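Local structure of glutamate--LysW ligase ArgX (Sulfolobus tokodaii, 3VPB) at residues E22-Q27 against V268-V273; L89-L94 against I165-I170; I236-L239 against G245-V248. The protein probably catalyses the ATP-dependent joining of the amino group of glutamate to the C-terminal glutamate side chain of the carrier protein LysW in arginine biosynthesis. One frame throughout, in Å; residues are numbered along the deposited sequence.

Overall arrangement
Contact 1 lies far from the other two: its centre is about 35 Å from that of contact 2 and about 30 Å from that of contact 3. It ties the N-terminal pre-ATP-grasp domain, where 22-27 leaves helix 12-23, to the last helix of the ATP-grasp part, 268-280, away from the nucleotide site. The sequence between its segments carries contact 2 and then contact 3, both in the ATP-grasp region. Their centres are about 11 Å apart and they touch, L94 and I170 packing on V248, V247 and L239. Helix 87-96 and the linker after strand 164-168 thus pack on the hairpin 233-241/245-252, and both contacts touch ADP.

Contact 1: E22-Q27 against V268-V273; sequences EENKVQ and VAQKLV
N24 and Q270 face each other through their side-chain amides and exchange two hydrogen bonds. NE2 of Q270 donates to OD1 of N24 at 2.9 Å, and ND2 of N24 donates to OE1 of Q270 at 2.7 Å. The amide planes are turned only 30° from each other, and both bonds are nearly straight, so the pair fixes the two amides relative to each other. Which end of each amide is nitrogen is decided by outside partners: the carbonyl of A20 accepts from N24 ND2, and E274 OE1 from Q270 NE2. The lengths of the side chains suit the task: N24 is short and sits on the turn, while the longer Q270 bends at its second torsion (chi2 61°) to carry its amide over from the helix.

Beside this polar clasp lies the close-packed part. V273 lays CG1 3.8 Å from CB of N24 and 4.1 Å from CG2 of V26, and both valines are buried, V273 resting also on A20 and L21. Compact branched side chains fit here because the helix comes close to the turn. The other flank is looser: N24 and Q270 remain partly exposed, and E23 is exposed and pairs with K19. The backbone carbonyl of N24 accepts from K277.

The turn ends helix 12-23 in a Schellman motif, with K25 at positive phi, K25 N bonded to E22 O and V26 N to L21 O. The chain then enters strand 27-32 of the Rossmann-like pre-ATP-grasp domain, while helix 268-280 of the ATP-grasp part docks on the end of helix 12-23 and the turn after it.

Contact 2: L89-L94 against I165-I170; sequences LTYSKL and IVQEYI. With ADP (adenosine-5'-diphosphate), chain L.
Y91 and the amide of Q167 are the flat groups that meet, their planes 46° apart and their side chains crossing at about a right angle. NE2 of Q167 donates to OH of Y91 at 3.1 Å, the phenol oxygen lying slightly off the amide plane. Farther round the ring, CE1 of Y91 rests 3.9 Å from CG2 of I165, an aliphatic neighbour suited to the buried carbon part of the tyrosine. A third flat group, the adenine of ADP, continues the row: its N6 donates to OE1 of Q167 at 2.8 Å. With CG set between its backbone N and carbonyl carbon (chi1 39°) and the chain extended beyond, Q167 reaches both partners.

This is the adenine end of an ATP-grasp site, where the chain leaving strand 164-168 reads the base through its backbone. O of E168 accepts from N6 at 2.9 Å, and N of I170 donates almost straight to N1 at 2.9 Å, while CD1 of Y169 lies 3.4 Å from C2 of the base.

Glutamine suits its place because one amide can donate and accept at once; a leucine here would probably leave the hydroxyl of Y91 without this donor and N6 of adenine with one acceptor fewer. K127, which also binds ADP, donates to OE1 of Q167, and S104 bonds to its NE2. Helix 87-96 packs against the second subunit, whose F40 touches Y91.

Contact 3: I236-L239 against G245-V248; sequences IDIL and GYVV. With MG (magnesium ion), chain N; ADP (adenosine-5'-diphosphate), chain L.
L239 and V247 form an antiparallel hydrogen-bonded pair: N of L239 donates to O of V247, and N of V247 to O of L239, each at 2.9 Å and nearly along the C=O axis. The adjoining I238 and V248 make a non-hydrogen-bonded pair, with CG1 of I238 4.2 Å from CG2 of V248. On the same face CG2 of I238 reaches CD1 of Y246 at 3.7 Å, and CG2 of I236 meets CG1 of V248 at 3.9 Å. Y246 adds a ring whose edge lies near O of L239.

L239 touches the base of the nucleotide, while D237 holds the phosphates through the magnesium ion. CD1 of L239 lies 3.7 Å from C6 of adenine, an apolar surface for the base. CG of D237 stands beside its own backbone N (chi1 -67°), and the carboxylate leads away from 245-248, placing OD2 2.1 Å from the magnesium ion. O2A and O2B of ADP and a water bind the same ion, and E250, farther along strand 245-252, is a ligand too. An aspartate suits this place because its short, anionic side chain can bridge strand and metal.

Beyond this shell, R178 forms a salt bridge to OD1 of D237 and R192 a hydrogen bond to OD2, fixing how the carboxylate is turned. Beta-branched residues suit the other face, since they favour extended backbone and fill the layer that I236 and I238 press on V222 and L218 of helix 216-229. The hydroxyl of Y246 bonds to D215, and V247 packs on P102 and I170 near the adenine-binding linker. A beta hairpin that carries acidic metal ligands beside the phosphates, with an aliphatic residue at the base, is characteristic of the ATP-grasp nucleotide site.

Contact 1: E22-Q27 against V268-V273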
loop_
_atom_site.group_PDB
_atom_site.type_symbol
_atom_site.label_atom_id
_atom_site.label_comp_id
_atom_site.label_asym_id
_atom_site.label_seq_id
_atom_site.Cartn_x
_atom_site.Cartn_y
_atom_site.Cartn_z
ATOM N N GLU B 22 30.048 19.599 18.465
ATOM C CA GLU B 22 30.288 20.215 19.778
ATOM C C GLU B 22 31.781 20.251 20.161
ATOM O O GLU B 22 32.301 21.298 20.583
ATOM C CB GLU B 22 29.497 19.453 20.835
ATOM C CG GLU B 22 29.678 19.955 22.274
ATOM C CD GLU B 22 29.055 19.011 23.311
ATOM O OE1 GLU B 22 27.906 18.548 23.102
ATOM O OE2 GLU B 22 29.726 18.728 24.333
ATOM N N GLU B 23 32.461 19.110 20.005
ATOM C CA GLU B 23 33.836 18.931 20.458
ATOM C C GLU B 23 34.820 19.757 19.646
ATOM O O GLU B 23 35.885 20.098 20.146
ATOM C CB GLU B 23 34.242 17.465 20.343
ATOM C CG GLU B 23 33.956 16.622 21.548
ATOM C CD GLU B 23 34.321 15.151 21.343
ATOM O OE1 GLU B 23 35.327 14.834 20.669
ATOM O OE2 GLU B 23 33.600 14.299 21.879
ATOM N N ASN B 24 34.465 20.029 18.392
ATOM C CA ASN B 24 35.280 20.835 17.489
ATOM C C ASN B 24 34.841 22.304 17.420
ATOM O O ASN B 24 35.284 23.041 16.530
ATOM C CB ASN B 24 35.305 20.201 16.086
ATOM C CG ASN B 24 36.074 18.875 16.062
ATOM O OD1 ASN B 24 37.262 18.843 15.755
ATOM N ND2 ASN B 24 35.401 17.786 16.403
ATOM N N LYS B 25 33.951 22.695 18.341
ATOM C CA LYS B 25 33.532 24.097 18.551
ATOM C C LYS B 25 32.833 24.679 17.326
ATOM O O LYS B 25 33.006 25.858 16.973
ATOM C CB LYS B 25 34.728 24.988 18.975
ATOM C CG LYS B 25 35.523 24.437 20.175
ATOM C CD LYS B 25 34.658 24.228 21.424
ATOM C CE LYS B 25 34.888 25.314 22.489
ATOM N NZ LYS B 25 34.081 26.555 22.274
ATOM N N VAL B 26 32.045 23.835 16.672
ATOM C CA VAL B 26 31.298 24.263 15.496
ATOM C C VAL B 26 29.897 24.640 15.941
ATOM O O VAL B 26 29.210 23.828 16.557
ATOM C CB VAL B 26 31.243 23.132 14.423
ATOM C CG1 VAL B 26 30.374 23.534 13.247
ATOM C CG2 VAL B 26 32.646 22.760 13.958
ATOM N N GLN B 27 29.465 25.865 15.636
ATOM C CA GLN B 27 28.094 26.288 15.948
ATOM C C GLN B 27 27.151 25.439 15.110
ATOM O O GLN B 27 27.309 25.372 13.913
ATOM C CB GLN B 27 27.833 27.732 15.515
ATOM C CG GLN B 27 28.813 28.787 15.951
ATOM C CD GLN B 27 28.515 30.116 15.248
ATOM O OE1 GLN B 27 29.375 30.687 14.570
ATOM N NE2 GLN B 27 27.276 30.596 15.388
ATOM N N VAL B 268 34.746 8.208 12.389
ATOM C CA VAL B 268 34.067 8.726 11.179
ATOM C C VAL B 268 33.445 10.120 11.390
ATOM O O VAL B 268 33.614 11.006 10.541
ATOM C CB VAL B 268 33.015 7.717 10.643
ATOM C CG1 VAL B 268 32.209 8.297 9.466
ATOM C CG2 VAL B 268 33.676 6.418 10.193
ATOM N N ALA B 269 32.749 10.311 12.508
ATOM C CA ALA B 269 32.140 11.626 12.804
ATOM C C ALA B 269 33.205 12.739 12.916
ATOM O O ALA B 269 33.022 13.858 12.427
ATOM C CB ALA B 269 31.251 11.547 14.047
ATOM N N GLN B 270 34.356 12.413 13.500
ATOM C CA GLN B 270 35.449 13.402 13.596
ATOM C C GLN B 270 36.028 13.733 12.226
ATOM O O GLN B 270 36.300 14.916 11.919
ATOM C CB GLN B 270 36.549 12.870 14.546
ATOM C CG GLN B 270 37.751 13.807 14.732
ATOM C CD GLN B 270 37.373 15.161 15.337
ATOM O OE1 GLN B 270 36.438 15.268 16.124
ATOM N NE2 GLN B 270 38.117 16.200 14.965
ATOM N N LYS B 271 36.241 12.708 11.397
ATOM C CA LYS B 271 36.755 12.928 10.038
ATOM C C LYS B 271 35.809 13.783 9.197
ATOM O O LYS B 271 36.243 14.634 8.423
ATOM C CB LYS B 271 37.041 11.596 9.327
ATOM C CG LYS B 271 38.136 10.769 10.014
ATOM C CD LYS B 271 39.497 11.466 9.813
ATOM C CE LYS B 271 40.606 10.757 10.587
ATOM N NZ LYS B 271 40.872 9.411 9.990
ATOM N N LEU B 272 34.515 13.548 9.351
ATOM C CA LEU B 272 33.509 14.357 8.639
ATOM C C LEU B 272 33.569 15.835 9.062
ATOM O O LEU B 272 33.597 16.740 8.214
ATOM C CB LEU B 272 32.095 13.810 8.948
ATOM C CG LEU B 272 30.952 14.597 8.273
ATOM C CD1 LEU B 272 31.054 14.590 6.764
ATOM C CD2 LEU B 272 29.616 14.030 8.737
ATOM N N VAL B 273 33.580 16.072 10.372
ATOM C CA VAL B 273 33.535 17.443 10.905
ATOM C C VAL B 273 34.833 18.142 10.491
ATOM O O VAL B 273 34.817 19.293 10.053
ATOM C CB VAL B 273 33.298 17.473 12.426
ATOM C CG1 VAL B 273 33.521 18.878 12.979
ATOM C CG2 VAL B 273 31.858 17.057 12.729
#

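Contact 2: L89-L94 against I165-I170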
loop_
_atom_site.group_PDB
_atom_site.type_symbol
_atom_site.label_atom_id
_atom_site.label_comp_id
_atom_site.label_asym_id
_atom_site.label_seq_id
_atom_site.Cartn_x
_atom_site.Cartn_y
_atom_site.Cartn_z
ATOM N N LEU B 89 19.676 3.967 -11.220
ATOM C CA LEU B 89 20.368 5.210 -11.612
ATOM C C LEU B 89 21.874 5.119 -11.333
ATOM O O LEU B 89 22.698 5.612 -12.126
ATOM C CB LEU B 89 19.746 6.417 -10.892
ATOM C CG LEU B 89 18.244 6.616 -11.142
ATOM C CD1 LEU B 89 17.893 7.932 -10.540
ATOM C CD2 LEU B 89 17.891 6.567 -12.643
ATOM N N THR B 90 22.220 4.503 -10.205
ATOM C CA THR B 90 23.624 4.269 -9.840
ATOM C C THR B 90 24.290 3.358 -10.876
ATOM O O THR B 90 25.358 3.679 -11.402
ATOM C CB THR B 90 23.746 3.644 -8.439
ATOM O OG1 THR B 90 23.331 4.598 -7.461
ATOM C CG2 THR B 90 25.176 3.226 -8.136
ATOM N N TYR B 91 23.665 2.217 -11.160
ATOM C CA TYR B 91 24.252 1.270 -12.143
ATOM C C TYR B 91 24.386 1.947 -13.503
ATOM O O TYR B 91 25.386 1.750 -14.200
ATOM C CB TYR B 91 23.402 -0.004 -12.279
ATOM C CG TYR B 91 23.484 -0.968 -11.115
ATOM C CD1 TYR B 91 22.342 -1.653 -10.695
ATOM C CD2 TYR B 91 24.685 -1.220 -10.449
ATOM C CE1 TYR B 91 22.382 -2.554 -9.638
ATOM C CE2 TYR B 91 24.751 -2.108 -9.379
ATOM C CZ TYR B 91 23.599 -2.781 -8.985
ATOM O OH TYR B 91 23.661 -3.666 -7.960
ATOM N N SER B 92 23.399 2.768 -13.896
ATOM C CA SER B 92 23.524 3.488 -15.180
ATOM C C SER B 92 24.822 4.308 -15.301
ATOM O O SER B 92 25.557 4.184 -16.311
ATOM C CB SER B 92 22.318 4.417 -15.431
ATOM O OG SER B 92 22.352 4.918 -16.755
ATOM N N LYS B 93 25.088 5.143 -14.295
ATOM C CA LYS B 93 26.263 6.033 -14.284
ATOM C C LYS B 93 27.539 5.198 -14.224
ATOM O O LYS B 93 28.488 5.438 -14.980
ATOM C CB LYS B 93 26.237 6.995 -13.098
ATOM C CG LYS B 93 25.221 8.130 -13.173
ATOM C CD LYS B 93 25.350 8.979 -14.434
ATOM C CE LYS B 93 24.361 10.169 -14.418
ATOM N NZ LYS B 93 22.949 9.759 -14.670
ATOM N N LEU B 94 27.552 4.199 -13.341
ATOM C CA LEU B 94 28.753 3.361 -13.180
ATOM C C LEU B 94 29.061 2.578 -14.463
ATOM O O LEU B 94 30.201 2.573 -14.953
ATOM C CB LEU B 94 28.579 2.400 -11.989
ATOM C CG LEU B 94 28.476 3.063 -10.610
ATOM C CD1 LEU B 94 28.268 2.011 -9.521
ATOM C CD2 LEU B 94 29.674 3.937 -10.296
ATOM N N ILE B 165 15.567 -5.475 -10.509
ATOM C CA ILE B 165 16.964 -5.583 -10.945
ATOM C C ILE B 165 17.336 -7.059 -10.827
ATOM O O ILE B 165 17.459 -7.577 -9.727
ATOM C CB ILE B 165 17.922 -4.747 -10.097
ATOM C CG1 ILE B 165 17.435 -3.286 -10.023
ATOM C CG2 ILE B 165 19.348 -4.826 -10.684
ATOM C CD1 ILE B 165 18.271 -2.403 -9.041
ATOM N N VAL B 166 17.488 -7.717 -11.965
ATOM C CA VAL B 166 17.733 -9.150 -12.008
ATOM C C VAL B 166 19.198 -9.337 -12.351
ATOM O O VAL B 166 19.613 -8.979 -13.445
ATOM C CB VAL B 166 16.871 -9.791 -13.104
ATOM C CG1 VAL B 166 17.167 -11.294 -13.230
ATOM C CG2 VAL B 166 15.356 -9.511 -12.844
ATOM N N GLN B 167 19.980 -9.924 -11.447
ATOM C CA GLN B 167 21.421 -9.937 -11.692
ATOM C C GLN B 167 22.114 -11.210 -11.271
ATOM O O GLN B 167 21.561 -12.048 -10.549
ATOM C CB GLN B 167 22.112 -8.707 -11.072
ATOM C CG GLN B 167 21.593 -8.283 -9.735
ATOM C CD GLN B 167 22.419 -7.207 -9.015
ATOM O OE1 GLN B 167 22.720 -7.392 -7.857
ATOM N NE2 GLN B 167 22.753 -6.074 -9.689
ATOM N N GLU B 168 23.332 -11.352 -11.746
ATOM C CA GLU B 168 24.141 -12.516 -11.390
ATOM C C GLU B 168 24.381 -12.535 -9.888
ATOM O O GLU B 168 24.503 -11.489 -9.250
ATOM C CB GLU B 168 25.476 -12.505 -12.143
ATOM C CG GLU B 168 26.320 -11.302 -11.869
ATOM C CD GLU B 168 27.698 -11.390 -12.521
ATOM O OE1 GLU B 168 28.293 -12.506 -12.536
ATOM O OE2 GLU B 168 28.191 -10.340 -13.001
ATOM N N TYR B 169 24.444 -13.740 -9.337
ATOM C CA TYR B 169 24.723 -13.916 -7.928
ATOM C C TYR B 169 26.235 -14.017 -7.744
ATOM O O TYR B 169 26.872 -14.876 -8.350
ATOM C CB TYR B 169 24.011 -15.182 -7.449
ATOM C CG TYR B 169 24.241 -15.490 -5.997
ATOM C CD1 TYR B 169 23.935 -14.559 -5.004
ATOM C CD2 TYR B 169 24.768 -16.716 -5.617
ATOM C CE1 TYR B 169 24.155 -14.847 -3.655
ATOM C CE2 TYR B 169 24.977 -17.027 -4.270
ATOM C CZ TYR B 169 24.668 -16.094 -3.310
ATOM O OH TYR B 169 24.894 -16.410 -1.994
ATOM N N ILE B 170 26.810 -13.106 -6.950
ATOM C CA ILE B 170 28.258 -13.042 -6.804
ATOM C C ILE B 170 28.573 -13.201 -5.335
ATOM O O ILE B 170 28.391 -12.267 -4.531
ATOM C CB ILE B 170 28.863 -11.688 -7.336
ATOM C CG1 ILE B 170 28.332 -11.360 -8.733
ATOM C CG2 ILE B 170 30.391 -11.758 -7.375
ATOM C CD1 ILE B 170 28.787 -9.987 -9.276
HETATM P PB ADP L . 20.850 -2.858 0.255
HETATM O O1B ADP L . 20.809 -1.458 -0.230
HETATM O O2B ADP L . 21.973 -3.197 1.222
HETATM O O3B ADP L . 19.537 -3.429 0.709
HETATM P PA ADP L . 22.431 -4.514 -1.536
HETATM O O1A ADP L . 22.318 -4.579 -3.056
HETATM O O2A ADP L . 23.651 -3.969 -0.826
HETATM O O3A ADP L . 21.103 -3.731 -1.077
HETATM O "O5'" ADP L . 22.166 -6.013 -1.024
HETATM C "C5'" ADP L . 22.217 -6.403 0.349
HETATM C "C4'" ADP L . 23.066 -7.651 0.496
HETATM O "O4'" ADP L . 22.573 -8.654 -0.399
HETATM C "C3'" ADP L . 24.509 -7.382 0.057
HETATM O "O3'" ADP L . 25.308 -6.946 1.164
HETATM C "C2'" ADP L . 24.960 -8.733 -0.445
HETATM O "O2'" ADP L . 25.354 -9.570 0.651
HETATM C "C1'" ADP L . 23.689 -9.303 -1.017
HETATM N N9 ADP L . 23.618 -9.062 -2.471
HETATM C C8 ADP L . 22.932 -8.086 -3.120
HETATM N N7 ADP L . 23.086 -8.250 -4.442
HETATM C C5 ADP L . 23.864 -9.333 -4.639
HETATM C C6 ADP L . 24.434 -10.037 -5.793
HETATM N N6 ADP L . 24.151 -9.617 -7.040
HETATM N N1 ADP L . 25.172 -11.165 -5.566
HETATM C C2 ADP L . 25.444 -11.611 -4.334
HETATM N N3 ADP L . 24.973 -10.977 -3.230
HETATM C C4 ADP L . 24.207 -9.859 -3.344
#

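Contact 3: I236-L239 against G245-V248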
loop_
_atom_site.group_PDB
_atom_site.type_symbol
_atom_site.label_atom_id
_atom_site.label_comp_id
_atom_site.label_asym_id
_atom_site.label_seq_id
_atom_site.Cartn_x
_atom_site.Cartn_y
_atom_site.Cartn_z
ATOM N N ILE B 236 30.098 2.628 0.035
ATOM C CA ILE B 236 30.136 1.839 -1.180
ATOM C C ILE B 236 30.156 0.370 -0.768
ATOM O O ILE B 236 30.895 -0.018 0.165
ATOM C CB ILE B 236 31.409 2.123 -2.021
ATOM C CG1 ILE B 236 31.687 3.624 -2.175
ATOM C CG2 ILE B 236 31.277 1.505 -3.423
ATOM C CD1 ILE B 236 32.415 4.341 -0.964
ATOM N N ASP B 237 29.330 -0.427 -1.454
ATOM C CA ASP B 237 29.285 -1.866 -1.259
ATOM C C ASP B 237 29.986 -2.513 -2.450
ATOM O O ASP B 237 29.662 -2.229 -3.618
ATOM C CB ASP B 237 27.836 -2.414 -1.228
ATOM C CG ASP B 237 27.022 -1.967 -0.020
ATOM O OD1 ASP B 237 27.331 -0.957 0.630
ATOM O OD2 ASP B 237 26.008 -2.667 0.290
ATOM N N ILE B 238 30.929 -3.408 -2.152
ATOM C CA ILE B 238 31.634 -4.148 -3.203
ATOM C C ILE B 238 31.547 -5.669 -2.995
ATOM O O ILE B 238 31.606 -6.163 -1.869
ATOM C CB ILE B 238 33.105 -3.662 -3.300
ATOM C CG1 ILE B 238 33.115 -2.279 -3.958
ATOM C CG2 ILE B 238 33.990 -4.675 -4.085
ATOM C CD1 ILE B 238 34.413 -1.517 -3.789
ATOM N N LEU B 239 31.330 -6.387 -4.102
ATOM C CA LEU B 239 31.288 -7.838 -4.119
ATOM C C LEU B 239 32.537 -8.359 -4.809
ATOM O O LEU B 239 33.132 -7.673 -5.664
ATOM C CB LEU B 239 30.055 -8.349 -4.871
ATOM C CG LEU B 239 28.712 -7.951 -4.251
ATOM C CD1 LEU B 239 27.594 -8.095 -5.283
ATOM C CD2 LEU B 239 28.492 -8.805 -3.011
ATOM N N GLY B 245 37.011 -10.174 -10.087
ATOM C CA GLY B 245 37.503 -9.386 -8.972
ATOM C C GLY B 245 36.445 -8.474 -8.403
ATOM O O GLY B 245 35.301 -8.895 -8.178
ATOM N N TYR B 246 36.818 -7.218 -8.165
ATOM C CA TYR B 246 35.916 -6.309 -7.441
ATOM C C TYR B 246 34.817 -5.776 -8.358
ATOM O O TYR B 246 35.082 -5.273 -9.457
ATOM C CB TYR B 246 36.665 -5.145 -6.805
ATOM C CG TYR B 246 37.681 -5.557 -5.760
ATOM C CD1 TYR B 246 37.290 -6.302 -4.649
ATOM C CD2 TYR B 246 39.025 -5.186 -5.878
ATOM C CE1 TYR B 246 38.220 -6.689 -3.664
ATOM C CE2 TYR B 246 39.968 -5.564 -4.892
ATOM C CZ TYR B 246 39.545 -6.308 -3.796
ATOM O OH TYR B 246 40.438 -6.690 -2.829
ATOM N N VAL B 247 33.592 -5.875 -7.870
ATOM C CA VAL B 247 32.404 -5.462 -8.608
ATOM C C VAL B 247 31.646 -4.524 -7.676
ATOM O O VAL B 247 31.378 -4.885 -6.526
ATOM C CB VAL B 247 31.550 -6.721 -8.973
ATOM C CG1 VAL B 247 30.334 -6.337 -9.739
ATOM C CG2 VAL B 247 32.344 -7.702 -9.831
ATOM N N VAL B 248 31.289 -3.334 -8.156
ATOM C CA VAL B 248 30.535 -2.393 -7.315
ATOM C C VAL B 248 29.057 -2.757 -7.343
ATOM O O VAL B 248 28.440 -2.846 -8.421
ATOM C CB VAL B 248 30.748 -0.919 -7.745
ATOM C CG1 VAL B 248 29.969 0.023 -6.814
ATOM C CG2 VAL B 248 32.231 -0.588 -7.710
HETATM MG MG MG N . 23.977 -2.746 0.685
HETATM P PB ADP L . 20.850 -2.858 0.255
HETATM O O1B ADP L . 20.809 -1.458 -0.230
HETATM O O2B ADP L . 21.973 -3.197 1.222
HETATM O O3B ADP L . 19.537 -3.429 0.709
HETATM P PA ADP L . 22.431 -4.514 -1.536
HETATM O O1A ADP L . 22.318 -4.579 -3.056
HETATM O O2A ADP L . 23.651 -3.969 -0.826
HETATM O O3A ADP L . 21.103 -3.731 -1.077
HETATM O "O5'" ADP L . 22.166 -6.013 -1.024
HETATM C "C5'" ADP L . 22.217 -6.403 0.349
HETATM C "C4'" ADP L . 23.066 -7.651 0.496
HETATM O "O4'" ADP L . 22.573 -8.654 -0.399
HETATM C "C3'" ADP L . 24.509 -7.382 0.057
HETATM O "O3'" ADP L . 25.308 -6.946 1.164
HETATM C "C2'" ADP L . 24.960 -8.733 -0.445
HETATM O "O2'" ADP L . 25.354 -9.570 0.651
HETATM C "C1'" ADP L . 23.689 -9.303 -1.017
HETATM N N9 ADP L . 23.618 -9.062 -2.471
HETATM C C8 ADP L . 22.932 -8.086 -3.120
HETATM N N7 ADP L . 23.086 -8.250 -4.442
HETATM C C5 ADP L . 23.864 -9.333 -4.639
HETATM C C6 ADP L . 24.434 -10.037 -5.793
HETATM N N6 ADP L . 24.151 -9.617 -7.040
HETATM N N1 ADP L . 25.172 -11.165 -5.566
HETATM C C2 ADP L . 25.444 -11.611 -4.334
HETATM N N3 ADP L . 24.973 -10.977 -3.230
HETATM C C4 ADP L . 24.207 -9.859 -3.344
HETATM O O HOH W 1 24.635 -4.358 1.911
#